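Local coordinates for protein tRNA (cytidine-2'-O-)-methyltransferase TrmJ (Sulfolobus acidocaldarius, PDB 4CNG) that methylates the ribose 2'-hydroxyl of cytidine 32 in tRNA, working as a homodimer and taking the methyl group from S-adenosyl-L-methionine, at residues I88-T97 with L120-G131; L107-L117 with I142-P152. The protein carries 1 engineered substitution. All coordinates share one frame; numbering follows the deposited sequence.

From the N terminus, the chain enters contact 1 at 88-97, runs through 107-117 of contact 2, and returns in 120-131 to close the first loop with the parallel pairing of strands 93-97 and 125-130. It then enters helix 139-143, whose last residues open segment 142-152, where strand 147-149 pairs with 111-112 and closes contact 2. The segments alternate, so the two loops cross. Strand 147-149 inserts between 93-97 and 111-112, joining both contacts in one parallel sheet: A96 O probably accepts a hydrogen bond from L149 N at 2.8 Å. Both contacts end at the same S-adenosyl-L-homocysteine, contact 1 at its ribose and contact 2 at its adenine.

Contact 1: residues I88-T97 with L120-G131; sequences IRDVDLKIAT and LIKDKKVAFIFG. With SAH (S-adenosyl-L-homocysteine), chain C.
I95 lies alongside F128, both side chains pointing the same way, with CB of I95 over one face of the ring and I95 CD1 3.9 Å from F128 CZ. The same I95 methyl also meets V126 and I121. On the face of the sheet that carries A127 and I129, I129 crosses I88 at about a right angle, I129 CD1 to I88 CG2 3.9 Å, while V91 CG2 rests on the A127 methyl. Between the strands, I95 N bonds A127 O at 2.8 Å, almost straight at 175°. D92 holds K125 by two bonds at the start of the pairing: D92 OD2 takes K125 N on the anti side, tilted out of the carboxylate plane, at 2.8 Å, and D92 N gives to K125 O. At the far end, T97 turns OG1 between its backbone N and carbonyl carbon (chi1 53°), which lets the hydroxyl donate to I129 O at 2.7 Å and accept from O2' of S-adenosyl-L-homocysteine at 2.6 Å. T97 CG2 makes a CH-pi contact over the F130 ring, offset toward its rim. G131 N bonds the same O2' at 3.1 Å. In this SPOUT-class (TrmH-family) methyltransferase, the C-terminal end of strand 93-97 and the residue just after strand 125-130 hold the cofactor ribose.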
loop_
_atom_site.group_PDB
_atom_site.type_symbol
_atom_site.label_atom_id
_atom_site.label_comp_id
_atom_site.label_asym_id
_atom_site.label_seq_id
_atom_site.Cartn_x
_atom_site.Cartn_y
_atom_site.Cartn_z
ATOM N N ILE A 88 19.960 -11.819 2.605
ATOM C CA ILE A 88 20.527 -10.666 1.915
ATOM C C ILE A 88 21.869 -11.018 1.248
ATOM O O ILE A 88 22.596 -10.133 0.822
ATOM C CB ILE A 88 20.679 -9.451 2.873
ATOM C CG1 ILE A 88 21.678 -9.747 4.005
ATOM C CG2 ILE A 88 19.319 -9.003 3.418
ATOM C CD1 ILE A 88 22.077 -8.535 4.814
ATOM N N ARG A 89 22.179 -12.312 1.137
ATOM C CA ARG A 89 23.330 -12.802 0.380
ATOM C C ARG A 89 23.205 -12.622 -1.121
ATOM O O ARG A 89 22.113 -12.749 -1.678
ATOM C CB ARG A 89 23.505 -14.284 0.650
ATOM C CG ARG A 89 24.039 -14.595 2.032
ATOM C CD ARG A 89 24.181 -16.097 2.216
ATOM N NE ARG A 89 24.932 -16.685 1.111
ATOM C CZ ARG A 89 24.647 -17.849 0.538
ATOM N NH1 ARG A 89 23.614 -18.574 0.955
ATOM N NH2 ARG A 89 25.400 -18.290 -0.464
ATOM N N ASP A 90 24.339 -12.437 -1.782
ATOM C CA ASP A 90 24.415 -12.522 -3.234
ATOM C C ASP A 90 23.549 -11.464 -3.925
ATOM O O ASP A 90 22.947 -11.748 -4.954
ATOM C CB ASP A 90 24.025 -13.934 -3.699
ATOM C CG ASP A 90 24.825 -15.028 -2.996
ATOM O OD1 ASP A 90 26.055 -14.860 -2.843
ATOM O OD2 ASP A 90 24.232 -16.060 -2.606
ATOM N N VAL A 91 23.441 -10.275 -3.320
ATOM C CA VAL A 91 22.841 -9.106 -3.968
ATOM C C VAL A 91 23.864 -7.966 -4.056
ATOM O O VAL A 91 24.902 -7.988 -3.380
ATOM C CB VAL A 91 21.539 -8.595 -3.256
ATOM C CG1 VAL A 91 20.503 -9.699 -3.149
ATOM C CG2 VAL A 91 21.817 -8.006 -1.876
ATOM N N ASP A 92 23.621 -7.030 -4.963
ATOM C CA ASP A 92 24.521 -5.906 -5.156
ATOM C C ASP A 92 24.295 -4.808 -4.103
ATOM O O ASP A 92 25.223 -4.093 -3.741
ATOM C CB ASP A 92 24.320 -5.323 -6.560
ATOM C CG ASP A 92 24.691 -6.313 -7.664
ATOM O OD1 ASP A 92 25.762 -6.950 -7.558
ATOM O OD2 ASP A 92 23.911 -6.452 -8.633
ATOM N N LEU A 93 23.058 -4.663 -3.628
ATOM C CA LEU A 93 22.683 -3.537 -2.791
ATOM C C LEU A 93 21.564 -3.974 -1.871
ATOM O O LEU A 93 20.676 -4.716 -2.299
ATOM C CB LEU A 93 22.193 -2.401 -3.676
ATOM C CG LEU A 93 22.199 -0.982 -3.130
ATOM C CD1 LEU A 93 23.614 -0.473 -2.864
ATOM C CD2 LEU A 93 21.467 -0.095 -4.125
ATOM N N LYS A 94 21.623 -3.498 -0.633
ATOM C CA LYS A 94 20.621 -3.766 0.392
ATOM C C LYS A 94 19.953 -2.461 0.816
ATOM O O LYS A 94 20.629 -1.591 1.341
ATOM C CB LYS A 94 21.281 -4.451 1.592
ATOM C CG LYS A 94 21.890 -5.817 1.285
ATOM C CD LYS A 94 23.133 -6.121 2.131
ATOM C CE LYS A 94 23.863 -7.352 1.639
ATOM N NZ LYS A 94 25.311 -7.213 1.896
ATOM N N ILE A 95 18.655 -2.342 0.561
ATOM C CA ILE A 95 17.915 -1.149 0.899
ATOM C C ILE A 95 16.922 -1.517 1.992
ATOM O O ILE A 95 15.922 -2.192 1.763
ATOM C CB ILE A 95 17.215 -0.520 -0.320
ATOM C CG1 ILE A 95 18.289 -0.170 -1.368
ATOM C CG2 ILE A 95 16.403 0.695 0.118
ATOM C CD1 ILE A 95 17.750 0.538 -2.593
ATOM N N ALA A 96 17.213 -1.107 3.209
ATOM C CA ALA A 96 16.305 -1.234 4.346
ATOM C C ALA A 96 15.268 -0.101 4.279
ATOM O O ALA A 96 15.429 0.854 3.515
ATOM C CB ALA A 96 17.099 -1.173 5.674
ATOM N N THR A 97 14.221 -0.231 5.083
ATOM C CA THR A 97 13.117 0.760 5.140
ATOM C C THR A 97 12.849 1.073 6.598
ATOM O O THR A 97 12.982 0.226 7.487
ATOM C CB THR A 97 11.856 0.182 4.454
ATOM O OG1 THR A 97 11.553 -1.095 5.023
ATOM C CG2 THR A 97 12.057 0.062 2.972
ATOM N N LEU A 120 19.878 4.481 -8.133
ATOM C CA LEU A 120 20.627 3.588 -7.263
ATOM C C LEU A 120 20.543 2.117 -7.686
ATOM O O LEU A 120 21.514 1.375 -7.547
ATOM C CB LEU A 120 20.181 3.749 -5.814
ATOM C CG LEU A 120 20.535 5.069 -5.156
ATOM C CD1 LEU A 120 19.854 5.090 -3.801
ATOM C CD2 LEU A 120 22.044 5.296 -5.026
ATOM N N ILE A 121 19.392 1.691 -8.200
ATOM C CA ILE A 121 19.167 0.276 -8.476
ATOM C C ILE A 121 19.413 -0.157 -9.917
ATOM O O ILE A 121 19.346 -1.343 -10.220
ATOM C CB ILE A 121 17.738 -0.141 -8.088
ATOM C CG1 ILE A 121 16.725 0.419 -9.075
ATOM C CG2 ILE A 121 17.400 0.270 -6.647
ATOM C CD1 ILE A 121 15.311 -0.018 -8.750
ATOM N N LYS A 122 19.715 0.797 -10.792
ATOM C CA LYS A 122 20.011 0.502 -12.191
ATOM C C LYS A 122 21.076 -0.576 -12.329
ATOM O O LYS A 122 22.203 -0.449 -11.766
ATOM C CB LYS A 122 20.488 1.771 -12.894
ATOM C CG LYS A 122 20.552 1.635 -14.405
ATOM C CD LYS A 122 20.179 2.936 -15.101
ATOM C CE LYS A 122 18.719 3.300 -14.861
ATOM N NZ LYS A 122 18.456 4.752 -15.055
ATOM N N ASP A 123 20.758 -1.555 -13.213
ATOM C CA ASP A 123 21.674 -2.649 -13.536
ATOM C C ASP A 123 22.168 -3.412 -12.321
ATOM O O ASP A 123 23.270 -3.965 -12.340
ATOM C CB ASP A 123 22.877 -2.122 -14.328
ATOM C CG ASP A 123 23.561 -3.209 -15.151
ATOM O OD1 ASP A 123 22.997 -4.321 -15.265
ATOM O OD2 ASP A 123 24.657 -2.943 -15.700
ATOM N N LYS A 124 21.317 -3.546 -11.299
ATOM C CA LYS A 124 21.732 -4.248 -10.094
ATOM C C LYS A 124 20.683 -5.215 -9.602
ATOM O O LYS A 124 19.496 -5.060 -9.875
ATOM C CB LYS A 124 22.031 -3.262 -8.969
ATOM C CG LYS A 124 23.250 -2.399 -9.213
ATOM C CD LYS A 124 23.467 -1.452 -8.043
ATOM C CE LYS A 124 24.281 -0.235 -8.456
ATOM N NZ LYS A 124 23.517 0.728 -9.302
ATOM N N LYS A 125 21.151 -6.191 -8.841
ATOM C CA LYS A 125 20.303 -7.020 -7.999
ATOM C C LYS A 125 20.189 -6.385 -6.612
ATOM O O LYS A 125 21.194 -6.199 -5.917
ATOM C CB LYS A 125 20.886 -8.423 -7.882
ATOM C CG LYS A 125 19.983 -9.369 -7.121
ATOM C CD LYS A 125 20.479 -10.804 -7.151
ATOM C CE LYS A 125 19.489 -11.687 -7.882
ATOM N NZ LYS A 125 19.404 -13.036 -7.274
ATOM N N VAL A 126 18.970 -6.039 -6.223
ATOM C CA VAL A 126 18.756 -5.270 -5.026
ATOM C C VAL A 126 17.759 -5.961 -4.111
ATOM O O VAL A 126 16.674 -6.371 -4.563
ATOM C CB VAL A 126 18.237 -3.869 -5.383
ATOM C CG1 VAL A 126 18.101 -3.030 -4.138
ATOM C CG2 VAL A 126 19.176 -3.204 -6.375
ATOM N N ALA A 127 18.100 -6.027 -2.821
ATOM C CA ALA A 127 17.165 -6.469 -1.794
ATOM C C ALA A 127 16.512 -5.261 -1.156
ATOM O O ALA A 127 17.191 -4.353 -0.699
ATOM C CB ALA A 127 17.896 -7.285 -0.742
ATOM N N PHE A 128 15.181 -5.290 -1.112
ATOM C CA PHE A 128 14.366 -4.316 -0.382
ATOM C C PHE A 128 13.870 -4.997 0.873
ATOM O O PHE A 128 13.163 -5.997 0.777
ATOM C CB PHE A 128 13.196 -3.795 -1.224
ATOM C CG PHE A 128 13.583 -2.773 -2.250
ATOM C CD1 PHE A 128 14.160 -3.129 -3.458
ATOM C CD2 PHE A 128 13.541 -1.428 -1.943
ATOM C CE1 PHE A 128 14.559 -2.154 -4.374
ATOM C CE2 PHE A 128 13.883 -0.458 -2.863
ATOM C CZ PHE A 128 14.422 -0.838 -4.052
ATOM N N ILE A 129 14.213 -4.434 2.030
ATOM C CA ILE A 129 14.088 -5.113 3.306
ATOM C C ILE A 129 13.089 -4.333 4.161
ATOM O O ILE A 129 13.245 -3.123 4.370
ATOM C CB ILE A 129 15.450 -5.200 4.048
ATOM C CG1 ILE A 129 16.488 -5.853 3.181
ATOM C CG2 ILE A 129 15.303 -5.840 5.387
ATOM C CD1 ILE A 129 17.905 -5.395 3.449
ATOM N N PHE A 130 12.056 -5.048 4.663
ATOM C CA PHE A 130 10.996 -4.488 5.486
ATOM C C PHE A 130 10.973 -5.206 6.810
ATOM O O PHE A 130 11.237 -6.408 6.893
ATOM C CB PHE A 130 9.634 -4.651 4.757
ATOM C CG PHE A 130 9.528 -3.877 3.470
ATOM C CD1 PHE A 130 10.066 -4.345 2.313
ATOM C CD2 PHE A 130 8.877 -2.662 3.449
ATOM C CE1 PHE A 130 10.011 -3.600 1.147
ATOM C CE2 PHE A 130 8.772 -1.932 2.269
ATOM C CZ PHE A 130 9.344 -2.398 1.124
ATOM N N GLY A 131 10.656 -4.450 7.837
ATOM C CA GLY A 131 10.672 -4.939 9.199
ATOM C C GLY A 131 9.338 -5.345 9.780
ATOM O O GLY A 131 8.317 -5.493 9.113
HETATM N N SAH C . 6.896 0.709 15.601
HETATM C CA SAH C . 7.652 0.139 14.454
HETATM C CB SAH C . 6.786 0.288 13.214
HETATM C CG SAH C . 7.166 -0.685 12.083
HETATM S SD SAH C . 6.098 -0.495 10.662
HETATM C C SAH C . 8.964 0.861 14.353
HETATM O O SAH C . 9.193 1.854 15.046
HETATM O OXT SAH C . 9.889 0.409 13.708
HETATM C "C5'" SAH C . 6.538 -2.014 9.816
HETATM C "C4'" SAH C . 7.472 -1.866 8.621
HETATM O "O4'" SAH C . 6.803 -1.115 7.596
HETATM C "C3'" SAH C . 8.729 -1.110 8.862
HETATM O "O3'" SAH C . 9.694 -1.960 9.502
HETATM C "C2'" SAH C . 9.129 -0.667 7.483
HETATM O "O2'" SAH C . 9.696 -1.756 6.765
HETATM C "C1'" SAH C . 7.763 -0.329 6.874
HETATM N N9 SAH C . 7.366 1.104 7.021
HETATM C C8 SAH C . 6.233 1.582 7.610
HETATM N N7 SAH C . 6.112 2.914 7.354
HETATM C C5 SAH C . 7.164 3.251 6.569
HETATM C C6 SAH C . 7.564 4.427 5.905
HETATM N N6 SAH C . 6.883 5.585 6.021
HETATM N N1 SAH C . 8.652 4.395 5.173
HETATM C C2 SAH C . 9.327 3.243 5.037
HETATM N N3 SAH C . 9.026 2.074 5.583
HETATM C C4 SAH C . 7.935 2.081 6.318
#

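Contact 2: residues L107-L117 with I142-P152; sequences LLRKSIRPIDL and IAKSDFLLFIP. With SAH (S-adenosyl-L-homocysteine), chain C.
K110 and the turn after helix 139-143 make the main side-chain polar contact. The lysine chain is extended beyond CG and brings NZ to a group of backbone carbonyls: S145 O at 2.8 Å, I142 O at 3.0 Å and, weakly, A143 O. I142 O also accepts from S145 N, the two donors reaching it from opposite faces of its plane. One water donates to both R109 O and D146 O.

Backbone bonds pair the short parallel strands: L148 N to K110 O, I112 N to L148 O, and F150 N to I112 O at 3.1 Å. In one of the two conformers of R113, its NH1 reaches I112 O as well, from the face opposite F150 N.

Flat groups meet where R113, in that same conformer, bends at chi2 (-69°) and folds back to the edge of the F150 ring. There NE lies in plane, 3.7 Å from F150 CD2, while F150 CB sits over one guanidinium face; the two planes stand 78° apart.

Apolar contacts make up the remainder. I112 CG2 comes within 3.6 Å of F147 CD1, the side chains crossing at about a right angle. The P114 and P152 rings meet through their CD atoms, P114 CD to P152 CD 3.6 Å, and L149 CD1 packs against P114.

I151 holds the adenine through its backbone, I151 N to N1 of S-adenosyl-L-homocysteine at 2.9 Å and N6 of the ligand to I151 O. Strand 147-149 has strand 93-97 as its other neighbour, 111-112 is the outermost strand within the chain, helix 162-175 packs on P114 and I151, and from the second subunit Y171 packs on P114 and I151, and W174 on P152.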
loop_
_atom_site.group_PDB
_atom_site.type_symbol
_atom_site.label_atom_id
_atom_site.label_comp_id
_atom_site.label_asym_id
_atom_site.label_seq_id
_atom_site.Cartn_x
_atom_site.Cartn_y
_atom_site.Cartn_z
ATOM N N LEU A 107 23.037 7.979 10.749
ATOM C CA LEU A 107 22.112 7.295 9.838
ATOM C C LEU A 107 21.628 8.203 8.713
ATOM O O LEU A 107 21.225 7.706 7.660
ATOM C CB LEU A 107 20.908 6.664 10.559
ATOM C CG LEU A 107 21.057 5.249 11.123
ATOM C CD1 LEU A 107 19.714 4.823 11.681
ATOM C CD2 LEU A 107 21.525 4.322 10.015
ATOM N N LEU A 108 21.716 9.516 8.890
ATOM C CA LEU A 108 21.445 10.441 7.795
ATOM C C LEU A 108 22.269 10.080 6.541
ATOM O O LEU A 108 21.781 10.230 5.417
ATOM C CB LEU A 108 21.726 11.875 8.224
ATOM C CG LEU A 108 21.258 12.924 7.215
ATOM C CD1 LEU A 108 19.742 12.963 7.118
ATOM C CD2 LEU A 108 21.811 14.288 7.571
ATOM N N ARG A 109 23.498 9.580 6.719
ATOM C CA ARG A 109 24.363 9.322 5.588
ATOM C C ARG A 109 23.811 8.220 4.692
ATOM O O ARG A 109 24.243 8.105 3.549
ATOM C CB ARG A 109 25.778 9.011 6.074
ATOM C CG ARG A 109 26.483 10.245 6.617
ATOM C CD ARG A 109 27.978 10.028 6.691
ATOM N NE ARG A 109 28.454 9.665 8.026
ATOM C CZ ARG A 109 29.729 9.431 8.328
ATOM N NH1 ARG A 109 30.666 9.537 7.393
ATOM N NH2 ARG A 109 30.067 9.079 9.564
ATOM N N LYS A 110 22.953 7.355 5.254
ATOM C CA LYS A 110 22.273 6.259 4.527
ATOM C C LYS A 110 20.875 6.568 4.035
ATOM O O LYS A 110 20.268 5.749 3.368
ATOM C CB LYS A 110 22.140 5.009 5.443
ATOM C CG LYS A 110 23.392 4.241 5.700
ATOM C CD LYS A 110 23.126 2.985 6.487
ATOM C CE LYS A 110 24.445 2.292 6.588
ATOM N NZ LYS A 110 24.163 1.055 7.262
ATOM N N SER A 111 20.339 7.700 4.434
ATOM C CA SER A 111 18.926 7.939 4.234
ATOM C C SER A 111 18.617 8.305 2.778
ATOM O O SER A 111 19.256 9.173 2.191
ATOM C CB SER A 111 18.466 9.049 5.154
ATOM O OG SER A 111 19.086 10.263 4.771
ATOM N N ILE A 112 17.567 7.699 2.240
ATOM C CA ILE A 112 17.127 7.988 0.880
ATOM C C ILE A 112 15.605 8.030 0.791
ATOM O O ILE A 112 14.908 7.715 1.755
ATOM C CB ILE A 112 17.662 6.947 -0.120
ATOM C CG1 ILE A 112 17.061 5.571 0.171
ATOM C CG2 ILE A 112 19.184 6.894 -0.072
ATOM C CD1 ILE A 112 17.314 4.551 -0.918
ATOM N N ARG A 113 15.179 8.637 -0.308
ATOM C CA ARG A 113 13.764 8.677 -0.660
ATOM C C ARG A 113 13.502 7.943 -1.971
ATOM O O ARG A 113 14.434 7.523 -2.656
ATOM C CB ARG A 113 13.277 10.124 -0.760
ATOM C CG ARG A 113 13.578 10.967 0.469
ATOM C CD ARG A 113 12.753 10.514 1.663
ATOM N NE ARG A 113 12.999 11.339 2.843
ATOM C CZ ARG A 113 13.949 11.099 3.737
ATOM N NH1 ARG A 113 14.749 10.054 3.589
ATOM N NH2 ARG A 113 14.099 11.905 4.778
ATOM N N PRO A 114 12.226 7.753 -2.290
ATOM C CA PRO A 114 11.928 6.915 -3.457
ATOM C C PRO A 114 12.469 7.527 -4.745
ATOM O O PRO A 114 12.844 6.799 -5.664
ATOM C CB PRO A 114 10.399 6.895 -3.487
ATOM C CG PRO A 114 9.999 7.091 -2.065
ATOM C CD PRO A 114 11.027 8.013 -1.474
ATOM N N ILE A 115 12.507 8.855 -4.805
ATOM C CA ILE A 115 13.006 9.556 -5.987
ATOM C C ILE A 115 14.446 9.161 -6.297
ATOM O O ILE A 115 14.905 9.293 -7.433
ATOM C CB ILE A 115 12.931 11.085 -5.809
ATOM C CG1 ILE A 115 13.226 11.791 -7.133
ATOM C CG2 ILE A 115 13.898 11.544 -4.728
ATOM C CD1 ILE A 115 12.113 11.667 -8.152
ATOM N N ASP A 116 15.154 8.675 -5.283
ATOM C CA ASP A 116 16.523 8.266 -5.445
ATOM C C ASP A 116 16.675 6.831 -5.999
ATOM O O ASP A 116 17.765 6.419 -6.387
ATOM C CB ASP A 116 17.260 8.394 -4.092
ATOM C CG ASP A 116 17.204 9.771 -3.526
ATOM O OD1 ASP A 116 17.543 10.777 -4.182
ATOM O OD2 ASP A 116 17.066 9.794 -2.297
ATOM N N LEU A 117 15.602 6.059 -5.988
ATOM C CA LEU A 117 15.719 4.638 -6.287
ATOM C C LEU A 117 16.204 4.328 -7.682
ATOM O O LEU A 117 17.063 3.482 -7.868
ATOM C CB LEU A 117 14.408 3.897 -6.011
ATOM C CG LEU A 117 14.010 3.842 -4.544
ATOM C CD1 LEU A 117 12.677 3.160 -4.394
ATOM C CD2 LEU A 117 15.051 3.094 -3.742
ATOM N N ILE A 142 19.811 -2.568 10.158
ATOM C CA ILE A 142 20.030 -1.378 9.379
ATOM C C ILE A 142 21.507 -1.150 9.139
ATOM O O ILE A 142 21.903 -0.757 8.051
ATOM C CB ILE A 142 19.331 -0.144 10.009
ATOM C CG1 ILE A 142 17.803 -0.327 10.002
ATOM C CG2 ILE A 142 19.745 1.142 9.337
ATOM C CD1 ILE A 142 17.035 0.660 10.836
ATOM N N ALA A 143 22.373 -1.465 10.118
ATOM C CA ALA A 143 23.814 -1.365 9.932
ATOM C C ALA A 143 24.337 -2.268 8.837
ATOM O O ALA A 143 25.286 -1.887 8.155
ATOM C CB ALA A 143 24.562 -1.661 11.232
ATOM N N LYS A 144 23.697 -3.420 8.642
ATOM C CA LYS A 144 24.051 -4.392 7.621
ATOM C C LYS A 144 23.502 -4.028 6.253
ATOM O O LYS A 144 23.767 -4.724 5.285
ATOM C CB LYS A 144 23.535 -5.761 8.028
ATOM C CG LYS A 144 24.339 -6.410 9.133
ATOM C CD LYS A 144 23.644 -7.667 9.621
ATOM C CE LYS A 144 24.485 -8.416 10.646
ATOM N NZ LYS A 144 23.758 -9.640 11.102
ATOM N N SER A 145 22.738 -2.924 6.158
ATOM C CA SER A 145 22.119 -2.478 4.918
ATOM C C SER A 145 22.918 -1.298 4.358
ATOM O O SER A 145 23.591 -0.561 5.073
ATOM C CB SER A 145 20.649 -2.095 5.173
ATOM O OG SER A 145 19.950 -3.232 5.655
ATOM N N ASP A 146 22.812 -1.062 3.054
ATOM C CA ASP A 146 23.493 0.041 2.386
ATOM C C ASP A 146 22.754 1.380 2.492
ATOM O O ASP A 146 23.389 2.420 2.611
ATOM C CB ASP A 146 23.706 -0.297 0.922
ATOM C CG ASP A 146 24.580 -1.517 0.752
ATOM O OD1 ASP A 146 25.745 -1.422 1.171
ATOM O OD2 ASP A 146 24.145 -2.533 0.173
ATOM N N PHE A 147 21.436 1.334 2.408
ATOM C CA PHE A 147 20.609 2.528 2.424
ATOM C C PHE A 147 19.386 2.293 3.315
ATOM O O PHE A 147 19.023 1.148 3.557
ATOM C CB PHE A 147 20.132 2.882 1.004
ATOM C CG PHE A 147 21.240 3.304 0.059
ATOM C CD1 PHE A 147 21.858 4.522 0.212
ATOM C CD2 PHE A 147 21.614 2.509 -0.991
ATOM C CE1 PHE A 147 22.829 4.935 -0.673
ATOM C CE2 PHE A 147 22.611 2.912 -1.876
ATOM C CZ PHE A 147 23.170 4.141 -1.735
ATOM N N LEU A 148 18.787 3.383 3.774
ATOM C CA LEU A 148 17.592 3.342 4.597
ATOM C C LEU A 148 16.543 4.257 3.925
ATOM O O LEU A 148 16.678 5.482 3.920
ATOM C CB LEU A 148 17.882 3.836 6.001
ATOM C CG LEU A 148 16.734 3.711 6.983
ATOM C CD1 LEU A 148 16.305 2.274 7.163
ATOM C CD2 LEU A 148 17.069 4.378 8.308
ATOM N N LEU A 149 15.530 3.637 3.368
ATOM C CA LEU A 149 14.474 4.313 2.609
ATOM C C LEU A 149 13.313 4.674 3.508
ATOM O O LEU A 149 12.777 3.834 4.208
ATOM C CB LEU A 149 13.993 3.378 1.505
ATOM C CG LEU A 149 12.787 3.838 0.667
ATOM C CD1 LEU A 149 13.086 5.049 -0.143
ATOM C CD2 LEU A 149 12.310 2.686 -0.182
ATOM N N PHE A 150 12.964 5.947 3.473
ATOM C CA PHE A 150 11.723 6.501 4.052
ATOM C C PHE A 150 10.722 6.778 2.950
ATOM O O PHE A 150 11.076 7.448 1.983
ATOM C CB PHE A 150 12.037 7.816 4.795
ATOM C CG PHE A 150 10.818 8.513 5.371
ATOM C CD1 PHE A 150 10.069 7.886 6.347
ATOM C CD2 PHE A 150 10.390 9.777 4.932
ATOM C CE1 PHE A 150 8.909 8.442 6.851
ATOM C CE2 PHE A 150 9.249 10.389 5.508
ATOM C CZ PHE A 150 8.528 9.707 6.464
ATOM N N ILE A 151 9.502 6.282 3.110
ATOM C CA ILE A 151 8.400 6.646 2.216
ATOM C C ILE A 151 7.714 7.868 2.805
ATOM O O ILE A 151 7.193 7.819 3.919
ATOM C CB ILE A 151 7.381 5.499 2.178
ATOM C CG1 ILE A 151 8.017 4.185 1.685
ATOM C CG2 ILE A 151 6.189 5.923 1.315
ATOM C CD1 ILE A 151 7.234 2.933 2.033
ATOM N N PRO A 152 7.708 8.971 2.028
ATOM C CA PRO A 152 7.116 10.186 2.564
ATOM C C PRO A 152 5.639 10.015 2.928
ATOM O O PRO A 152 4.889 9.438 2.178
ATOM C CB PRO A 152 7.305 11.188 1.417
ATOM C CG PRO A 152 8.552 10.743 0.749
ATOM C CD PRO A 152 8.478 9.239 0.805
HETATM N N SAH C . 6.896 0.709 15.601
HETATM C CA SAH C . 7.652 0.139 14.454
HETATM C CB SAH C . 6.786 0.288 13.214
HETATM C CG SAH C . 7.166 -0.685 12.083
HETATM S SD SAH C . 6.098 -0.495 10.662
HETATM C C SAH C . 8.964 0.861 14.353
HETATM O O SAH C . 9.193 1.854 15.046
HETATM O OXT SAH C . 9.889 0.409 13.708
HETATM C "C5'" SAH C . 6.538 -2.014 9.816
HETATM C "C4'" SAH C . 7.472 -1.866 8.621
HETATM O "O4'" SAH C . 6.803 -1.115 7.596
HETATM C "C3'" SAH C . 8.729 -1.110 8.862
HETATM O "O3'" SAH C . 9.694 -1.960 9.502
HETATM C "C2'" SAH C . 9.129 -0.667 7.483
HETATM O "O2'" SAH C . 9.696 -1.756 6.765
HETATM C "C1'" SAH C . 7.763 -0.329 6.874
HETATM N N9 SAH C . 7.366 1.104 7.021
HETATM C C8 SAH C . 6.233 1.582 7.610
HETATM N N7 SAH C . 6.112 2.914 7.354
HETATM C C5 SAH C . 7.164 3.251 6.569
HETATM C C6 SAH C . 7.564 4.427 5.905
HETATM N N6 SAH C . 6.883 5.585 6.021
HETATM N N1 SAH C . 8.652 4.395 5.173
HETATM C C2 SAH C . 9.327 3.243 5.037
HETATM N N3 SAH C . 9.026 2.074 5.583
HETATM C C4 SAH C . 7.935 2.081 6.318
HETATM O O HOH W 1 24.493 5.039 2.412
#